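Local coordinates for protein AlyQ (Persicobacter sp. CCB-QB2, PDB 5XNR) that probably cleaves alginate by beta-elimination as a multidomain alginate lyase that also carries a CBM32 carbohydrate-binding module, at residues 189-194 / 383-388; 212-217 / 355-360; 235-240 / 302-307. All coordinates share one frame; numbering follows the deposited sequence.

Interaction 1 (189-194 / 383-388); sequences KNAMVF and VVYDYF
Tyr385 holds its CG anti to the carbonyl carbon (chi1 -65°), a torsion that lays the ring beside the 189-194 chain, where Ala191 CB sits over one face in a CH-pi contact, 3.9 Å from the ring centroid. Asn190 turns CG between its backbone N and carbonyl carbon (chi1 58°), which runs its amide alongside the same ring. OD1 comes 3.6 Å from Tyr385 CE2, the two planes inclined at 69°. That amide is gripped from outside the pair, OD1 by Asn186 ND2 and ND2 by Ala144 O. An alanine here has no amide to offer, which is likely to leave Asn186 ND2 and the carbonyl of Ala144 without this mate and the CE2 side of Tyr385 less well packed.

Beyond this corner the chains join as antiparallel strands. Met192 N donates to Val384 O at 3.0 Å, and Val384 N returns an almost straight bond of 2.9 Å to Met192 O. The extended Met192 side chain crosses Tyr387 at about a right angle, its CE 3.3 Å from Tyr387 CE1. Val384 divides its methyls, CG1 meeting Met192 CE and CG2 lying 3.7 Å from Phe194 CE1. Val383 CG1 closes against Ala191 CB on the other face of the sheet.

At Tyr385 and Asp386 a classic beta bulge faces Lys239, and a water bridges the chains there, donating to Asn190 O (2.7 Å) and Tyr385 O (2.8 Å). The chemistry therefore changes along the contact: direct backbone hydrogen bonds, flanked by apolar side chains, give way to a water that donates to two backbone carbonyls.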
# COMPACT_ATOMS: atom_id res chain seq x y z
N LYS A 189 8.12 -0.86 -7.12
CA LYS A 189 8.72 -1.94 -7.88
C LYS A 189 8.59 -3.24 -7.08
O LYS A 189 9.48 -4.12 -7.18
CB LYS A 189 10.19 -1.66 -8.19
CG LYS A 189 10.49 -0.38 -8.96
CD LYS A 189 11.74 -0.49 -9.84
CE LYS A 189 12.75 0.62 -9.64
NZ LYS A 189 12.46 1.79 -10.51
N ASN A 190 7.48 -3.34 -6.32
CA ASN A 190 7.22 -4.48 -5.44
C ASN A 190 5.82 -5.07 -5.69
O ASN A 190 5.44 -6.00 -4.96
CB ASN A 190 7.37 -4.10 -3.96
CG ASN A 190 6.47 -2.96 -3.52
OD1 ASN A 190 5.56 -2.55 -4.24
ND2 ASN A 190 6.71 -2.46 -2.32
N ALA A 191 5.06 -4.59 -6.67
CA ALA A 191 3.70 -5.12 -6.88
C ALA A 191 3.27 -4.92 -8.33
O ALA A 191 3.86 -4.13 -9.03
CB ALA A 191 2.74 -4.46 -5.94
N MET A 192 2.26 -5.67 -8.77
CA MET A 192 1.66 -5.48 -10.10
C MET A 192 0.27 -4.86 -9.90
O MET A 192 -0.41 -5.14 -8.91
CB MET A 192 1.51 -6.77 -10.91
CG MET A 192 1.51 -8.04 -10.09
SD MET A 192 1.23 -9.53 -11.09
CE MET A 192 0.73 -10.62 -9.76
N VAL A 193 -0.09 -4.01 -10.86
CA VAL A 193 -1.28 -3.21 -10.74
C VAL A 193 -2.22 -3.60 -11.87
O VAL A 193 -1.85 -3.56 -13.03
CB VAL A 193 -0.96 -1.71 -10.79
CG1 VAL A 193 -2.18 -0.89 -10.48
CG2 VAL A 193 0.19 -1.35 -9.88
N PHE A 194 -3.43 -3.98 -11.49
CA PHE A 194 -4.47 -4.28 -12.40
C PHE A 194 -5.47 -3.12 -12.40
O PHE A 194 -6.27 -3.00 -11.47
CB PHE A 194 -5.14 -5.58 -11.96
CG PHE A 194 -4.25 -6.80 -11.93
CD1 PHE A 194 -3.50 -7.11 -10.81
CD2 PHE A 194 -4.21 -7.67 -13.01
CE1 PHE A 194 -2.73 -8.26 -10.77
CE2 PHE A 194 -3.42 -8.81 -12.98
CZ PHE A 194 -2.69 -9.11 -11.85
N VAL A 383 -3.81 -3.79 -6.38
CA VAL A 383 -2.36 -3.85 -6.33
C VAL A 383 -2.00 -5.16 -5.62
O VAL A 383 -2.37 -5.33 -4.45
CB VAL A 383 -1.75 -2.65 -5.58
CG1 VAL A 383 -0.24 -2.63 -5.72
CG2 VAL A 383 -2.31 -1.30 -6.03
N VAL A 384 -1.26 -6.03 -6.31
CA VAL A 384 -0.91 -7.36 -5.80
C VAL A 384 0.59 -7.43 -5.51
O VAL A 384 1.40 -7.36 -6.41
CB VAL A 384 -1.32 -8.47 -6.79
CG1 VAL A 384 -0.85 -9.81 -6.29
CG2 VAL A 384 -2.81 -8.49 -7.03
N TYR A 385 0.93 -7.61 -4.23
CA TYR A 385 2.30 -7.63 -3.81
C TYR A 385 2.85 -9.06 -3.96
O TYR A 385 4.00 -9.23 -4.36
CB TYR A 385 2.41 -7.09 -2.38
CG TYR A 385 2.04 -5.63 -2.26
CD1 TYR A 385 0.73 -5.23 -2.10
CD2 TYR A 385 3.01 -4.64 -2.35
CE1 TYR A 385 0.39 -3.88 -2.04
CE2 TYR A 385 2.68 -3.29 -2.28
CZ TYR A 385 1.37 -2.91 -2.11
OH TYR A 385 1.04 -1.59 -2.04
N ASP A 386 2.03 -10.07 -3.66
CA ASP A 386 2.49 -11.46 -3.69
C ASP A 386 1.30 -12.41 -3.82
O ASP A 386 0.20 -12.08 -3.48
CB ASP A 386 3.26 -11.77 -2.42
CG ASP A 386 4.11 -13.03 -2.46
OD1 ASP A 386 4.64 -13.37 -3.54
OD2 ASP A 386 4.26 -13.64 -1.39
N TYR A 387 1.54 -13.61 -4.29
CA TYR A 387 0.47 -14.57 -4.40
C TYR A 387 1.07 -15.96 -4.63
O TYR A 387 2.22 -16.06 -5.08
CB TYR A 387 -0.46 -14.22 -5.56
CG TYR A 387 0.20 -14.41 -6.89
CD1 TYR A 387 0.97 -13.42 -7.46
CD2 TYR A 387 0.12 -15.63 -7.56
CE1 TYR A 387 1.62 -13.62 -8.67
CE2 TYR A 387 0.76 -15.84 -8.77
CZ TYR A 387 1.51 -14.83 -9.33
OH TYR A 387 2.12 -15.01 -10.54
N PHE A 388 0.30 -17.02 -4.35
CA PHE A 388 0.69 -18.38 -4.79
C PHE A 388 -0.56 -19.25 -4.83
O PHE A 388 -1.57 -18.90 -4.24
CB PHE A 388 1.78 -19.00 -3.90
CG PHE A 388 1.42 -19.26 -2.46
CD1 PHE A 388 0.62 -20.34 -2.09
CD2 PHE A 388 1.92 -18.44 -1.44
CE1 PHE A 388 0.28 -20.56 -0.77
CE2 PHE A 388 1.59 -18.67 -0.12
CZ PHE A 388 0.77 -19.72 0.22
O HOH W 1 6.56 -8.20 -3.82

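Interaction 2 (212-217 / 355-360); sequences RSELRE and YFKIGN
Arg216 spreads its side chain over Tyr355 while passing Lys357. CB, the first atom, lies 4.0 Å from Lys357 CE. CG, anti to the backbone N (chi1 -172°), comes 3.9 Å from Tyr355 CD2, and a bend at the next torsion (chi2 -112°) turns the rest across the ring. NE rides above the CE2 side, with a long, weak ion pair to Asp225. CZ stands over the ring centre, 3.6 Å from the centroid, and the guanidinium and ring planes differ by only 15°: a stacked cation-pi contact. At the tip NH2 covers Tyr355 CD1, whereas NH1 lies 3.4 Å from Tyr355 CG and donates to Glu217 O (3.0 Å) and to Ile226 O.

Nearer the start of the strand, Glu214 OE2 collects positive groups. Arg212 grips it side-on through NE (3.0 Å) and NH2, in the guanidinium plane, and Lys357 NZ adds a weak salt-bridge bond from the facing strand at 3.2 Å. Glu217 OE1 takes the place of a backbone acceptor, using its anti lone pair to receive Phe356 N at 2.8 Å; Trp228 also donates to this oxygen, while OE2 is hydrogen-bonded to His391.

The sequences RSELRE and YFKIGN match motifs of polysaccharide lyase family 7, whose relatives place them in the alginate-binding groove of a beta-jelly-roll sandwich. The charged face carrying Arg212, Glu214 and Lys357 is consistent with that role.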
# COMPACT_ATOMS: atom_id res chain seq x y z
N ARG A 212 -12.67 -6.20 -16.76
CA ARG A 212 -11.64 -6.84 -15.95
C ARG A 212 -10.23 -6.54 -16.46
O ARG A 212 -9.98 -6.48 -17.64
CB ARG A 212 -11.87 -8.35 -15.89
CG ARG A 212 -11.58 -9.11 -17.18
CD ARG A 212 -12.78 -9.93 -17.66
NE ARG A 212 -13.22 -10.98 -16.74
CZ ARG A 212 -14.47 -11.42 -16.62
NH1 ARG A 212 -15.38 -11.12 -17.53
NH2 ARG A 212 -14.82 -12.13 -15.57
N SER A 213 -9.32 -6.38 -15.53
CA SER A 213 -7.93 -6.69 -15.79
C SER A 213 -7.48 -7.77 -14.80
O SER A 213 -7.19 -7.46 -13.67
CB SER A 213 -7.07 -5.46 -15.70
OG SER A 213 -5.72 -5.79 -15.99
N GLU A 214 -7.45 -9.04 -15.21
CA GLU A 214 -7.29 -10.13 -14.22
C GLU A 214 -6.72 -11.41 -14.83
O GLU A 214 -6.91 -11.69 -16.02
CB GLU A 214 -8.65 -10.36 -13.54
CG GLU A 214 -9.61 -11.27 -14.27
CD GLU A 214 -10.89 -11.60 -13.52
OE1 GLU A 214 -10.88 -11.68 -12.25
OE2 GLU A 214 -11.91 -11.80 -14.20
N LEU A 215 -6.07 -12.21 -13.99
CA LEU A 215 -5.40 -13.48 -14.39
C LEU A 215 -6.36 -14.67 -14.29
O LEU A 215 -7.11 -14.75 -13.35
CB LEU A 215 -4.20 -13.74 -13.47
CG LEU A 215 -3.12 -12.66 -13.47
CD1 LEU A 215 -2.06 -12.95 -12.41
CD2 LEU A 215 -2.49 -12.53 -14.86
N ARG A 216 -6.33 -15.58 -15.27
CA ARG A 216 -7.04 -16.84 -15.16
C ARG A 216 -6.01 -17.97 -15.06
O ARG A 216 -5.04 -18.07 -15.82
CB ARG A 216 -7.99 -16.98 -16.36
CG ARG A 216 -8.94 -18.17 -16.29
CD ARG A 216 -8.67 -19.26 -17.32
NE ARG A 216 -9.76 -20.23 -17.53
CZ ARG A 216 -9.77 -21.49 -17.08
NH1 ARG A 216 -8.82 -21.97 -16.28
NH2 ARG A 216 -10.76 -22.27 -17.45
N GLU A 217 -6.19 -18.84 -14.09
CA GLU A 217 -5.27 -19.96 -13.86
C GLU A 217 -5.10 -20.79 -15.15
O GLU A 217 -6.03 -20.98 -15.91
CB GLU A 217 -5.81 -20.83 -12.74
CG GLU A 217 -4.77 -21.76 -12.18
CD GLU A 217 -5.24 -22.57 -10.97
OE1 GLU A 217 -6.40 -22.40 -10.52
OE2 GLU A 217 -4.41 -23.37 -10.50
N TYR A 355 -11.26 -23.44 -11.34
CA TYR A 355 -9.98 -22.74 -11.54
C TYR A 355 -9.97 -21.45 -10.70
O TYR A 355 -11.01 -21.03 -10.25
CB TYR A 355 -9.76 -22.43 -13.03
CG TYR A 355 -10.90 -21.67 -13.66
CD1 TYR A 355 -11.99 -22.34 -14.17
CD2 TYR A 355 -10.89 -20.29 -13.72
CE1 TYR A 355 -13.04 -21.65 -14.77
CE2 TYR A 355 -11.94 -19.58 -14.30
CZ TYR A 355 -13.02 -20.27 -14.82
OH TYR A 355 -14.08 -19.60 -15.37
N PHE A 356 -8.78 -20.89 -10.47
CA PHE A 356 -8.62 -19.62 -9.78
C PHE A 356 -8.46 -18.45 -10.75
O PHE A 356 -8.06 -18.61 -11.91
CB PHE A 356 -7.35 -19.65 -8.92
CG PHE A 356 -7.40 -20.57 -7.74
CD1 PHE A 356 -8.37 -20.42 -6.77
CD2 PHE A 356 -6.46 -21.59 -7.60
CE1 PHE A 356 -8.43 -21.28 -5.68
CE2 PHE A 356 -6.51 -22.44 -6.51
CZ PHE A 356 -7.49 -22.28 -5.55
N LYS A 357 -8.83 -17.26 -10.26
CA LYS A 357 -8.55 -15.99 -10.89
C LYS A 357 -8.01 -15.04 -9.83
O LYS A 357 -8.50 -15.05 -8.69
CB LYS A 357 -9.79 -15.33 -11.49
CG LYS A 357 -10.51 -16.15 -12.55
CD LYS A 357 -11.54 -15.35 -13.34
CE LYS A 357 -11.10 -15.00 -14.75
NZ LYS A 357 -12.26 -14.70 -15.62
N ILE A 358 -7.03 -14.23 -10.23
CA ILE A 358 -6.42 -13.22 -9.36
C ILE A 358 -6.38 -11.89 -10.12
O ILE A 358 -6.08 -11.89 -11.28
CB ILE A 358 -5.01 -13.64 -8.94
CG1 ILE A 358 -5.01 -14.90 -8.07
CG2 ILE A 358 -4.27 -12.49 -8.27
CD1 ILE A 358 -3.68 -15.63 -8.11
N GLY A 359 -6.66 -10.79 -9.44
CA GLY A 359 -6.56 -9.49 -10.05
C GLY A 359 -7.80 -8.66 -9.79
O GLY A 359 -8.32 -8.64 -8.66
N ASN A 360 -8.31 -8.05 -10.85
CA ASN A 360 -9.32 -6.97 -10.77
C ASN A 360 -10.45 -7.22 -11.78
O ASN A 360 -10.25 -7.10 -12.99
CB ASN A 360 -8.65 -5.61 -11.02
CG ASN A 360 -9.61 -4.46 -11.22
OD1 ASN A 360 -10.84 -4.65 -11.28
ND2 ASN A 360 -9.05 -3.25 -11.31

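Interaction 3 (235-240 / 302-307); sequences VVYVKQ and VHEVIF
Tyr237 and Glu304 meet through a short hydrogen bond: the phenol OH donates to Glu304 OE2 at 2.7 Å, on the anti side of the carboxylate. The carboxylate stands nearly upright to the ring, the planes 84° apart, yet OE2 lies at the ring edge and near its plane. Ile306 CG1 reaches the same edge, 3.8 Å from Tyr237 CD1.

On the other face of the sheet, Gln240 and His303 run side by side. Gln240 NE2 donates to His303 NE2 at 3.1 Å; the acceptor lies in the amide plane, but the donor sits 25° out of the imidazole plane. Both CG atoms stand between backbone N and carbonyl carbon (chi1 66° in Gln240), which raises the two groups abreast. The carbonyl O of Gln240 lies over a face of the imidazole. Farther along this face, Val238 CB packs on Val305 CG1 at 3.9 Å, and Val236 CG1 on Phe307 CB.

These side chains are positioned by six backbone bonds in regular antiparallel pairing, among them His303 N to Gln240 O at 2.7 Å. In the next shell, Glu304 receives Leu324 N and Ala325 N where helix 324-330 begins, Phe388 stacks on Tyr237, and the ring of Tyr318 meets His303.

The buried carboxylate of Glu304 thus accepts a hydroxyl and two backbone amides, which probably stabilise its negative charge. The direction of the Gln240 bond is consistent with a His303 NE2 that carries no hydrogen.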
# COMPACT_ATOMS: atom_id res chain seq x y z
N VAL A 235 -5.45 -24.26 -2.82
CA VAL A 235 -5.22 -23.05 -2.08
C VAL A 235 -4.89 -21.91 -3.05
O VAL A 235 -4.15 -22.10 -4.00
CB VAL A 235 -4.08 -23.27 -1.08
CG1 VAL A 235 -3.87 -22.08 -0.17
CG2 VAL A 235 -4.32 -24.53 -0.28
N VAL A 236 -5.44 -20.73 -2.78
CA VAL A 236 -4.91 -19.48 -3.36
C VAL A 236 -4.64 -18.51 -2.20
O VAL A 236 -5.50 -18.30 -1.37
CB VAL A 236 -5.84 -18.84 -4.41
CG1 VAL A 236 -7.22 -18.50 -3.87
CG2 VAL A 236 -5.21 -17.60 -5.01
N TYR A 237 -3.44 -17.95 -2.19
CA TYR A 237 -3.07 -16.89 -1.30
C TYR A 237 -2.75 -15.66 -2.12
O TYR A 237 -2.07 -15.77 -3.15
CB TYR A 237 -1.85 -17.28 -0.46
CG TYR A 237 -1.07 -16.12 0.12
CD1 TYR A 237 -1.35 -15.63 1.37
CD2 TYR A 237 -0.03 -15.55 -0.59
CE1 TYR A 237 -0.62 -14.58 1.91
CE2 TYR A 237 0.71 -14.49 -0.08
CZ TYR A 237 0.42 -14.00 1.18
OH TYR A 237 1.15 -13.00 1.71
N VAL A 238 -3.23 -14.50 -1.66
CA VAL A 238 -2.94 -13.23 -2.32
C VAL A 238 -2.65 -12.18 -1.26
O VAL A 238 -3.43 -12.02 -0.36
CB VAL A 238 -4.11 -12.76 -3.21
CG1 VAL A 238 -3.75 -11.48 -3.95
CG2 VAL A 238 -4.58 -13.83 -4.19
N LYS A 239 -1.57 -11.42 -1.43
CA LYS A 239 -1.33 -10.18 -0.70
C LYS A 239 -1.56 -9.01 -1.65
O LYS A 239 -0.83 -8.87 -2.62
CB LYS A 239 0.11 -10.08 -0.17
CG LYS A 239 0.47 -8.74 0.47
CD LYS A 239 1.93 -8.61 0.89
CE LYS A 239 2.16 -8.80 2.38
NZ LYS A 239 3.60 -8.74 2.72
N GLN A 240 -2.51 -8.15 -1.32
CA GLN A 240 -2.96 -7.13 -2.24
C GLN A 240 -3.62 -5.96 -1.51
O GLN A 240 -3.96 -6.06 -0.32
CB GLN A 240 -4.02 -7.72 -3.17
CG GLN A 240 -5.32 -8.12 -2.48
CD GLN A 240 -6.23 -8.89 -3.41
OE1 GLN A 240 -5.95 -9.09 -4.58
NE2 GLN A 240 -7.33 -9.37 -2.87
N VAL A 302 -3.37 -2.71 2.65
CA VAL A 302 -2.78 -3.94 2.16
C VAL A 302 -3.31 -5.08 3.02
O VAL A 302 -3.21 -4.98 4.25
CB VAL A 302 -1.25 -3.90 2.23
CG1 VAL A 302 -0.62 -5.21 1.78
CG2 VAL A 302 -0.70 -2.75 1.42
N HIS A 303 -3.88 -6.10 2.38
CA HIS A 303 -4.36 -7.25 3.14
C HIS A 303 -3.77 -8.54 2.57
O HIS A 303 -3.10 -8.50 1.54
CB HIS A 303 -5.87 -7.32 3.20
CG HIS A 303 -6.55 -7.51 1.89
ND1 HIS A 303 -7.19 -6.48 1.25
CD2 HIS A 303 -6.74 -8.60 1.12
CE1 HIS A 303 -7.75 -6.92 0.14
NE2 HIS A 303 -7.48 -8.22 0.04
N GLU A 304 -4.03 -9.64 3.28
CA GLU A 304 -3.74 -11.00 2.81
C GLU A 304 -5.02 -11.83 2.90
O GLU A 304 -5.79 -11.70 3.85
CB GLU A 304 -2.65 -11.67 3.65
CG GLU A 304 -1.31 -10.96 3.64
CD GLU A 304 -0.35 -11.53 4.66
OE1 GLU A 304 -0.40 -11.08 5.82
OE2 GLU A 304 0.41 -12.46 4.30
N VAL A 305 -5.22 -12.69 1.92
CA VAL A 305 -6.41 -13.53 1.85
C VAL A 305 -5.99 -14.92 1.37
O VAL A 305 -5.12 -15.03 0.53
CB VAL A 305 -7.47 -12.93 0.92
CG1 VAL A 305 -6.92 -12.71 -0.48
CG2 VAL A 305 -8.72 -13.77 0.88
N ILE A 306 -6.62 -15.95 1.93
CA ILE A 306 -6.52 -17.33 1.44
C ILE A 306 -7.93 -17.89 1.23
O ILE A 306 -8.79 -17.78 2.10
CB ILE A 306 -5.73 -18.18 2.44
CG1 ILE A 306 -4.28 -17.71 2.51
CG2 ILE A 306 -5.85 -19.65 2.10
CD1 ILE A 306 -3.54 -18.20 3.74
N PHE A 307 -8.20 -18.44 0.04
CA PHE A 307 -9.25 -19.42 -0.11
C PHE A 307 -8.58 -20.79 -0.10
O PHE A 307 -7.57 -20.98 -0.78
CB PHE A 307 -10.04 -19.24 -1.40
CG PHE A 307 -10.61 -17.87 -1.68
CD1 PHE A 307 -10.72 -16.90 -0.70
CD2 PHE A 307 -11.14 -17.59 -2.93
CE1 PHE A 307 -11.25 -15.65 -0.99
CE2 PHE A 307 -11.71 -16.36 -3.21
CZ PHE A 307 -11.76 -15.38 -2.24

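How the interactions relate
Following the carbohydrate-binding module, the lyase chain passes 189-194, 212-217 and 235-240 before any of these contacts closes. The partners then arrive in reverse order: 302-307 completes interaction 3, 355-360 completes interaction 2 around it, and 383-388 completes interaction 1 around both, so the loops nest without crossing. Interactions 1 and 3 share one antiparallel sheet, in which strand 379-392 lies between 192-197 and 233-244; Tyr385 N bonds to Lys239 O across that seam. Interaction 2 belongs to the other sheet. Phe356 and Ile358 pack against Val236, and Asn360 ND2 reaches Phe194 O, tying the two layers into a sandwich.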